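Local coordinates for dermonecrotic toxin (Pasteurella multocida, PDB 2EBF), which acts as an osteolytic toxin and potent mitogen that induces bone resorption and is associated with severe progressive atrophic rhinitis in pigs, at residues H96-M99 with E100-D103; E135-K138 with K139-Q143; Q412-S415 with Q416-G420. One frame throughout, in Å; residues are numbered along the deposited sequence.

Contact 1: H96-M99 with E100-D103; sequences HELM and ELID. With GLC (alpha-D-glucopyranose), chain C.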
loop_
_atom_site.group_PDB
_atom_site.type_symbol
_atom_site.label_atom_id
_atom_site.label_comp_id
_atom_site.label_asym_id
_atom_site.label_seq_id
_atom_site.Cartn_x
_atom_site.Cartn_y
_atom_site.Cartn_z
ATOM N N HIS A 96 2.800 -20.276 -1.435
ATOM C CA HIS A 96 3.337 -19.592 -2.621
ATOM C C HIS A 96 4.851 -19.829 -2.778
ATOM O O HIS A 96 5.327 -20.041 -3.887
ATOM C CB HIS A 96 3.035 -18.089 -2.585
ATOM C CG HIS A 96 1.616 -17.730 -2.933
ATOM N ND1 HIS A 96 0.726 -17.241 -2.003
ATOM C CD2 HIS A 96 0.948 -17.744 -4.115
ATOM C CE1 HIS A 96 -0.431 -16.976 -2.592
ATOM N NE2 HIS A 96 -0.324 -17.282 -3.872
ATOM N N GLU A 97 5.593 -19.802 -1.667
ATOM C CA GLU A 97 7.023 -20.108 -1.669
ATOM C C GLU A 97 7.300 -21.517 -2.200
ATOM O O GLU A 97 8.219 -21.706 -3.018
ATOM C CB GLU A 97 7.626 -19.925 -0.266
ATOM C CG GLU A 97 7.681 -18.459 0.208
ATOM C CD GLU A 97 8.125 -18.303 1.665
ATOM O OE1 GLU A 97 8.418 -19.312 2.318
ATOM O OE2 GLU A 97 8.180 -17.161 2.162
ATOM N N LEU A 98 6.501 -22.492 -1.766
ATOM C CA LEU A 98 6.643 -23.872 -2.248
ATOM C C LEU A 98 6.385 -23.964 -3.743
ATOM O O LEU A 98 7.084 -24.691 -4.458
ATOM C CB LEU A 98 5.674 -24.815 -1.532
ATOM C CG LEU A 98 6.162 -26.241 -1.195
ATOM C CD1 LEU A 98 5.021 -27.218 -0.951
ATOM C CD2 LEU A 98 7.237 -26.836 -2.129
ATOM N N MET A 99 5.368 -23.246 -4.209
ATOM C CA MET A 99 5.094 -23.186 -5.642
ATOM C C MET A 99 6.351 -22.730 -6.391
ATOM O O MET A 99 6.741 -23.361 -7.367
ATOM C CB MET A 99 3.930 -22.246 -5.949
ATOM C CG MET A 99 2.544 -22.727 -5.513
ATOM S SD MET A 99 1.366 -21.445 -6.000
ATOM C CE MET A 99 -0.084 -21.990 -5.130
ATOM N N GLU A 100 6.993 -21.654 -5.920
ATOM C CA GLU A 100 8.231 -21.185 -6.564
ATOM C C GLU A 100 9.339 -22.252 -6.559
ATOM O O GLU A 100 9.979 -22.476 -7.590
ATOM C CB GLU A 100 8.749 -19.848 -6.009
ATOM C CG GLU A 100 10.063 -19.411 -6.719
ATOM C CD GLU A 100 10.616 -18.059 -6.285
ATOM O OE1 GLU A 100 9.882 -17.232 -5.703
ATOM O OE2 GLU A 100 11.816 -17.821 -6.547
ATOM N N LEU A 101 9.548 -22.918 -5.417
ATOM C CA LEU A 101 10.541 -23.997 -5.345
ATOM C C LEU A 101 10.316 -25.060 -6.417
ATOM O O LEU A 101 11.269 -25.533 -7.036
ATOM C CB LEU A 101 10.552 -24.655 -3.957
ATOM C CG LEU A 101 10.915 -23.777 -2.756
ATOM C CD1 LEU A 101 11.088 -24.635 -1.521
ATOM C CD2 LEU A 101 12.179 -22.985 -3.038
ATOM N N ILE A 102 9.067 -25.416 -6.616
ATOM C CA ILE A 102 8.702 -26.361 -7.624
ATOM C C ILE A 102 8.925 -25.832 -9.036
ATOM O O ILE A 102 9.469 -26.507 -9.841
ATOM C CB ILE A 102 7.285 -26.868 -7.421
ATOM C CG1 ILE A 102 7.191 -27.597 -6.088
ATOM C CG2 ILE A 102 6.864 -27.724 -8.512
ATOM C CD1 ILE A 102 5.827 -27.895 -5.689
ATOM N N ASP A 103 8.512 -24.607 -9.290
ATOM C CA ASP A 103 8.835 -23.905 -10.541
ATOM C C ASP A 103 10.327 -23.988 -10.885
ATOM O O ASP A 103 10.697 -24.344 -12.005
ATOM C CB ASP A 103 8.432 -22.427 -10.453
ATOM C CG ASP A 103 6.932 -22.209 -10.474
ATOM O OD1 ASP A 103 6.161 -23.128 -10.849
ATOM O OD2 ASP A 103 6.522 -21.090 -10.098
HETATM C C1 GLC C . 3.360 -19.113 -14.685
HETATM C C2 GLC C . 3.997 -18.197 -15.730
HETATM C C3 GLC C . 4.793 -19.043 -16.731
HETATM C C4 GLC C . 5.835 -19.900 -16.012
HETATM C C5 GLC C . 5.192 -20.713 -14.881
HETATM C C6 GLC C . 6.255 -21.364 -14.006
HETATM O O1 GLC C . 2.426 -19.963 -15.356
HETATM O O2 GLC C . 2.978 -17.440 -16.395
HETATM O O3 GLC C . 5.447 -18.237 -17.712
HETATM O O4 GLC C . 6.469 -20.775 -16.962
HETATM O O5 GLC C . 4.386 -19.882 -14.031
HETATM O O6 GLC C . 7.037 -20.330 -13.393
#

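Contact 2: E135-K138 with K139-Q143; sequences EALK and KQILQ. With GLC (alpha-D-glucopyranose), chain B; GLC (alpha-D-glucopyranose), chain C.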
loop_
_atom_site.group_PDB
_atom_site.type_symbol
_atom_site.label_atom_id
_atom_site.label_comp_id
_atom_site.label_asym_id
_atom_site.label_seq_id
_atom_site.Cartn_x
_atom_site.Cartn_y
_atom_site.Cartn_z
ATOM N N GLU A 135 -10.707 -17.637 -10.753
ATOM C CA GLU A 135 -9.873 -17.936 -11.932
ATOM C C GLU A 135 -9.105 -16.737 -12.493
ATOM O O GLU A 135 -7.913 -16.844 -12.795
ATOM C CB GLU A 135 -10.685 -18.597 -13.060
ATOM C CG GLU A 135 -10.835 -20.114 -12.927
ATOM C CD GLU A 135 -9.503 -20.849 -13.028
ATOM O OE1 GLU A 135 -8.841 -20.770 -14.086
ATOM O OE2 GLU A 135 -9.123 -21.510 -12.049
ATOM N N ALA A 136 -9.782 -15.606 -12.653
ATOM C CA ALA A 136 -9.154 -14.446 -13.281
ATOM C C ALA A 136 -8.089 -13.874 -12.354
ATOM O O ALA A 136 -7.032 -13.446 -12.806
ATOM C CB ALA A 136 -10.196 -13.395 -13.639
ATOM N N LEU A 137 -8.380 -13.879 -11.055
ATOM C CA LEU A 137 -7.423 -13.444 -10.034
ATOM C C LEU A 137 -6.186 -14.327 -10.005
ATOM O O LEU A 137 -5.059 -13.833 -9.996
ATOM C CB LEU A 137 -8.090 -13.460 -8.668
ATOM C CG LEU A 137 -7.235 -13.037 -7.470
ATOM C CD1 LEU A 137 -6.998 -11.529 -7.489
ATOM C CD2 LEU A 137 -7.964 -13.438 -6.219
ATOM N N LYS A 138 -6.410 -15.635 -9.964
ATOM C CA LYS A 138 -5.333 -16.619 -9.988
ATOM C C LYS A 138 -4.408 -16.378 -11.179
ATOM O O LYS A 138 -3.200 -16.338 -11.014
ATOM C CB LYS A 138 -5.913 -18.038 -10.059
ATOM C CG LYS A 138 -4.869 -19.155 -10.146
ATOM C CD LYS A 138 -5.571 -20.500 -10.339
ATOM C CE LYS A 138 -4.574 -21.624 -10.561
ATOM N NZ LYS A 138 -5.277 -22.946 -10.671
ATOM N N LYS A 139 -4.980 -16.219 -12.373
ATOM C CA LYS A 139 -4.160 -16.041 -13.564
ATOM C C LYS A 139 -3.270 -14.803 -13.438
ATOM O O LYS A 139 -2.089 -14.854 -13.780
ATOM C CB LYS A 139 -5.016 -15.960 -14.837
ATOM C CG LYS A 139 -4.193 -16.093 -16.131
ATOM C CD LYS A 139 -5.076 -16.175 -17.368
ATOM C CE LYS A 139 -4.292 -16.666 -18.591
ATOM N NZ LYS A 139 -3.440 -15.606 -19.176
ATOM N N GLN A 140 -3.836 -13.702 -12.947
ATOM C CA GLN A 140 -3.112 -12.437 -12.917
ATOM C C GLN A 140 -1.957 -12.545 -11.918
ATOM O O GLN A 140 -0.809 -12.183 -12.219
ATOM C CB GLN A 140 -4.053 -11.286 -12.547
ATOM C CG GLN A 140 -4.954 -10.817 -13.707
ATOM C CD GLN A 140 -4.175 -10.699 -15.010
ATOM O OE1 GLN A 140 -4.438 -11.414 -15.978
ATOM N NE2 GLN A 140 -3.191 -9.823 -15.022
ATOM N N ILE A 141 -2.272 -13.090 -10.754
ATOM C CA ILE A 141 -1.315 -13.178 -9.652
ATOM C C ILE A 141 -0.198 -14.197 -9.906
ATOM O O ILE A 141 0.985 -13.889 -9.709
ATOM C CB ILE A 141 -2.022 -13.481 -8.329
ATOM C CG1 ILE A 141 -2.883 -12.282 -7.895
ATOM C CG2 ILE A 141 -0.979 -13.823 -7.245
ATOM C CD1 ILE A 141 -3.646 -12.520 -6.582
ATOM N N LEU A 142 -0.565 -15.399 -10.340
ATOM C CA LEU A 142 0.426 -16.437 -10.634
ATOM C C LEU A 142 1.245 -16.242 -11.928
ATOM O O LEU A 142 2.203 -16.981 -12.174
ATOM C CB LEU A 142 -0.211 -17.833 -10.576
ATOM C CG LEU A 142 -0.780 -18.285 -9.222
ATOM C CD1 LEU A 142 -1.264 -19.736 -9.304
ATOM C CD2 LEU A 142 0.233 -18.126 -8.100
ATOM N N GLN A 143 0.888 -15.256 -12.744
ATOM C CA GLN A 143 1.718 -14.887 -13.898
ATOM C C GLN A 143 2.932 -14.036 -13.474
ATOM O O GLN A 143 3.937 -13.979 -14.197
ATOM C CB GLN A 143 0.891 -14.190 -14.994
ATOM C CG GLN A 143 0.153 -15.193 -15.895
ATOM C CD GLN A 143 -0.775 -14.585 -16.942
ATOM O OE1 GLN A 143 -1.177 -15.290 -17.874
ATOM N NE2 GLN A 143 -1.130 -13.297 -16.800
HETATM C C1 GLC B . 1.537 -20.701 -14.514
HETATM C C2 GLC B . 0.941 -21.847 -15.332
HETATM C C3 GLC B . 0.029 -21.314 -16.438
HETATM C C4 GLC B . -1.016 -20.332 -15.890
HETATM C C5 GLC B . -0.380 -19.266 -14.979
HETATM C C6 GLC B . -1.438 -18.469 -14.223
HETATM O O2 GLC B . 2.011 -22.588 -15.925
HETATM O O3 GLC B . -0.620 -22.407 -17.103
HETATM O O4 GLC B . -1.708 -19.703 -16.978
HETATM O O5 GLC B . 0.494 -19.858 -14.003
HETATM O O6 GLC B . -2.135 -19.346 -13.323
HETATM C C1 GLC C . 3.360 -19.113 -14.685
HETATM C C2 GLC C . 3.997 -18.197 -15.730
HETATM C C3 GLC C . 4.793 -19.043 -16.731
HETATM C C4 GLC C . 5.835 -19.900 -16.012
HETATM C C5 GLC C . 5.192 -20.713 -14.881
HETATM C C6 GLC C . 6.255 -21.364 -14.006
HETATM O O1 GLC C . 2.426 -19.963 -15.356
HETATM O O2 GLC C . 2.978 -17.440 -16.395
HETATM O O3 GLC C . 5.447 -18.237 -17.712
HETATM O O4 GLC C . 6.469 -20.775 -16.962
HETATM O O5 GLC C . 4.386 -19.882 -14.031
HETATM O O6 GLC C . 7.037 -20.330 -13.393
#

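Contact 3: Q412-S415 with Q416-G420; sequences QEIS and QFLQG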
loop_
_atom_site.group_PDB
_atom_site.type_symbol
_atom_site.label_atom_id
_atom_site.label_comp_id
_atom_site.label_asym_id
_atom_site.label_seq_id
_atom_site.Cartn_x
_atom_site.Cartn_y
_atom_site.Cartn_z
ATOM N N GLN A 412 20.926 12.791 7.662
ATOM C CA GLN A 412 22.005 12.892 8.641
ATOM C C GLN A 412 23.119 13.808 8.128
ATOM O O GLN A 412 23.597 14.670 8.857
ATOM C CB GLN A 412 22.535 11.495 8.959
ATOM C CG GLN A 412 23.686 11.423 9.964
ATOM C CD GLN A 412 24.299 10.020 10.049
ATOM O OE1 GLN A 412 25.399 9.839 10.581
ATOM N NE2 GLN A 412 23.585 9.019 9.516
ATOM N N GLU A 413 23.513 13.625 6.869
ATOM C CA GLU A 413 24.544 14.457 6.244
ATOM C C GLU A 413 24.128 15.928 6.107
ATOM O O GLU A 413 24.962 16.828 6.240
ATOM C CB GLU A 413 24.963 13.882 4.891
ATOM C CG GLU A 413 25.867 12.646 5.002
ATOM C CD GLU A 413 26.386 12.144 3.659
ATOM O OE1 GLU A 413 26.519 12.947 2.710
ATOM O OE2 GLU A 413 26.670 10.934 3.558
ATOM N N ILE A 414 22.843 16.172 5.851
ATOM C CA ILE A 414 22.316 17.539 5.847
ATOM C C ILE A 414 22.496 18.166 7.221
ATOM O O ILE A 414 23.001 19.285 7.345
ATOM C CB ILE A 414 20.828 17.596 5.423
ATOM C CG1 ILE A 414 20.706 17.339 3.920
ATOM C CG2 ILE A 414 20.204 18.946 5.811
ATOM C CD1 ILE A 414 19.291 17.052 3.444
ATOM N N SER A 415 22.094 17.422 8.247
ATOM C CA SER A 415 22.267 17.851 9.625
ATOM C C SER A 415 23.742 18.138 9.912
ATOM O O SER A 415 24.068 19.106 10.594
ATOM C CB SER A 415 21.715 16.790 10.575
ATOM O OG SER A 415 21.698 17.271 11.901
ATOM N N GLN A 416 24.625 17.308 9.360
ATOM C CA GLN A 416 26.068 17.533 9.435
ATOM C C GLN A 416 26.511 18.839 8.770
ATOM O O GLN A 416 27.283 19.606 9.355
ATOM C CB GLN A 416 26.828 16.350 8.836
ATOM C CG GLN A 416 27.478 15.433 9.861
ATOM C CD GLN A 416 26.535 14.416 10.477
ATOM O OE1 GLN A 416 26.758 13.209 10.361
ATOM N NE2 GLN A 416 25.485 14.891 11.144
ATOM N N PHE A 417 26.024 19.087 7.554
ATOM C CA PHE A 417 26.328 20.320 6.838
ATOM C C PHE A 417 25.912 21.546 7.643
ATOM O O PHE A 417 26.689 22.487 7.784
ATOM C CB PHE A 417 25.652 20.351 5.465
ATOM C CG PHE A 417 25.798 21.670 4.755
ATOM C CD1 PHE A 417 26.873 21.901 3.904
ATOM C CD2 PHE A 417 24.873 22.694 4.954
ATOM C CE1 PHE A 417 27.018 23.125 3.249
ATOM C CE2 PHE A 417 25.013 23.919 4.306
ATOM C CZ PHE A 417 26.088 24.133 3.452
ATOM N N LEU A 418 24.685 21.521 8.161
ATOM C CA LEU A 418 24.112 22.653 8.892
ATOM C C LEU A 418 24.881 22.993 10.162
ATOM O O LEU A 418 24.927 24.153 10.571
ATOM C CB LEU A 418 22.650 22.378 9.244
ATOM C CG LEU A 418 21.636 22.408 8.098
ATOM C CD1 LEU A 418 20.270 21.997 8.615
ATOM C CD2 LEU A 418 21.577 23.786 7.457
ATOM N N GLN A 419 25.476 21.975 10.776
ATOM C CA GLN A 419 26.238 22.141 12.019
ATOM C C GLN A 419 27.729 22.403 11.784
ATOM O O GLN A 419 28.518 22.447 12.733
ATOM C CB GLN A 419 26.018 20.926 12.931
ATOM C CG GLN A 419 24.665 20.947 13.651
ATOM C CD GLN A 419 23.963 19.598 13.644
ATOM O OE1 GLN A 419 24.468 18.613 14.193
ATOM N NE2 GLN A 419 22.782 19.547 13.015
ATOM N N GLY A 420 28.112 22.591 10.523
ATOM C CA GLY A 420 29.493 22.944 10.180
ATOM C C GLY A 420 30.462 21.778 10.104
ATOM O O GLY A 420 31.678 21.980 10.059
#

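Contact 1: H96-M99 with E100-D103
The carboxylate of D103 lies flat between two oxygens. M99 O stands almost straight above one face, 3.3 Å from D103 CG, and O6 of a bound glucose approaches the opposite face, 3.4 Å from D103 OD2. The two carboxylate oxygens have cationic partners of their own: R122 pairs with OD1 and K147 with OD2. The D103 side chain is laid back over the preceding turn because CG sits beside the backbone N (chi1 -71°). The same M99 O accepts the backbone N of D103 in a nearly straight bond (N to O 2.9 Å, 174° at the hydrogen), so one carbonyl both accepts the N-H and faces the carboxylate.

This is an i to i+4 contact inside helix 88-108, part of the membrane localization domain. On the apolar side, L98 and I102 lie one turn apart and pass at a slant, the L98 CD2 methyl resting 4.0 Å from I102 CD1; I102 CG1 also covers L98 O at 3.3 Å. L98 goes on to meet helices 70-84 and 115-129, and M99 packs on the latter. L101 CG lies 3.4 Å from E97 O, the carbonyl that its own backbone N uses. E100 runs out fully extended with CG anti to its nitrogen (180°), which carries its carboxylate to R312 and the backbone N of G148.

K147, paired with D103 OD2, also hydrogen-bonds the glucose, which is consistent with D103 positioning that lysine. With two cations beside it, the carboxylate probably has a lowered pKa and should be stabilised against the M99 carbonyl oxygen that faces it.

Contact 2: E135-K138 with K139-Q143
K138 O takes the shortest hydrogen bond across this pair of turns, from L142 N (2.9 Å), and the donor comes in almost in line with the carbonyl. The side chain of L142 folds over the same oxygen, with L142 CB 3.4 Å from K138 O, while its CD1 methyl reaches the aliphatic part of K138 and lies 3.7 Å from K138 CG. The lysine offers that surface because its chain is stretched out at every torsion, CG being anti to the nitrogen (chi1 178°); its ammonium group ends in a long, weak ion pair with E126. A second i to i+4 pair, L137 and I141, runs side by side, L137 CD1 touching I141 CD1 at 3.6 Å, and this edge of the helix faces helices 151-164 and 171-180.

These are successive turns of the short helix 135-143, whose last turn forms part of a glycan pocket. The two glucoses there are joined from anomeric carbon to anomeric carbon through one oxygen, as in trehalose. L142 CB lies 3.7 Å from O6 of the chain B glucose, and Q143 CG 3.6 Å from O2 of the chain C glucose.

Beside the sugar, K139 NZ donates to Q143 OE1 at 2.6 Å, approaching from 26° outside the amide's carbonyl plane. A bend at the end of the lysine chain (chi4 -77°) turns the ammonium group toward the glutamine, and E556 holds the same nitrogen in a salt bridge.

Contact 3: Q412-S415 with Q416-G420
A Schellman motif ends helix 407-418, with G420, at positive phi, as its C' residue: G420 N bonds F417 O at 3.1 Å and S421 N reaches back to Q416 O. S415, in the last turn, and Q419, inside the Schellman turn, are joined through both backbone and side chain. Q419 N donates to S415 O over a rather bent path, and Q419 NE2 gives a shorter bond of 2.8 Å to S415 OG, with the hydroxyl oxygen 21° out of the amide plane. The hydroxyl is swung anti to its own nitrogen (chi1 -172°), and a bend in the glutamine chain at chi2 brings the amide back to it.

One turn earlier, Q412 and Q416 run alongside each other with their amide planes turned 60° apart; the touch is Q416 OE1 on Q412 CG, at 3.6 Å. On the inner side I414 and L418 also point the same way, I414 CG2 lying 4.1 Å from L418 CD1. The helix, which follows strand 399-402, packs through I414 on strand 456-461, at one margin of the mixed sheet of the C2 region, and F417 meets W424 edge-to-face.

The last turn is thus tied by both main-chain and side-chain bonds, with amides and a hydroxyl on the more exposed side. Hydrocarbon and an aromatic ring meet the sheet margin and neighbouring helices, with E413 as a polar exception whose OE1 accepts the backbone N of L427.

Along the chain the order is contact 1, contact 2, contact 3, each within a single helix. Contacts 1 and 2 are neighbours, with centres 15 Å apart: L142 CD2 of helix 135-143 packs against H96 and M99 of helix 88-108, and both contacts touch the same glucose, so two helices jointly wall one glycan site. Contact 3 is remote, its centre about 47 Å from that of contact 1 and about 49 Å from that of contact 2, on helix 407-418 beside the mixed sheet of the C2 region. In this C-terminal region of the toxin, the first two contacts belong to a helical region where a disaccharide is bound in this crystal, the third to a separate alpha/beta unit.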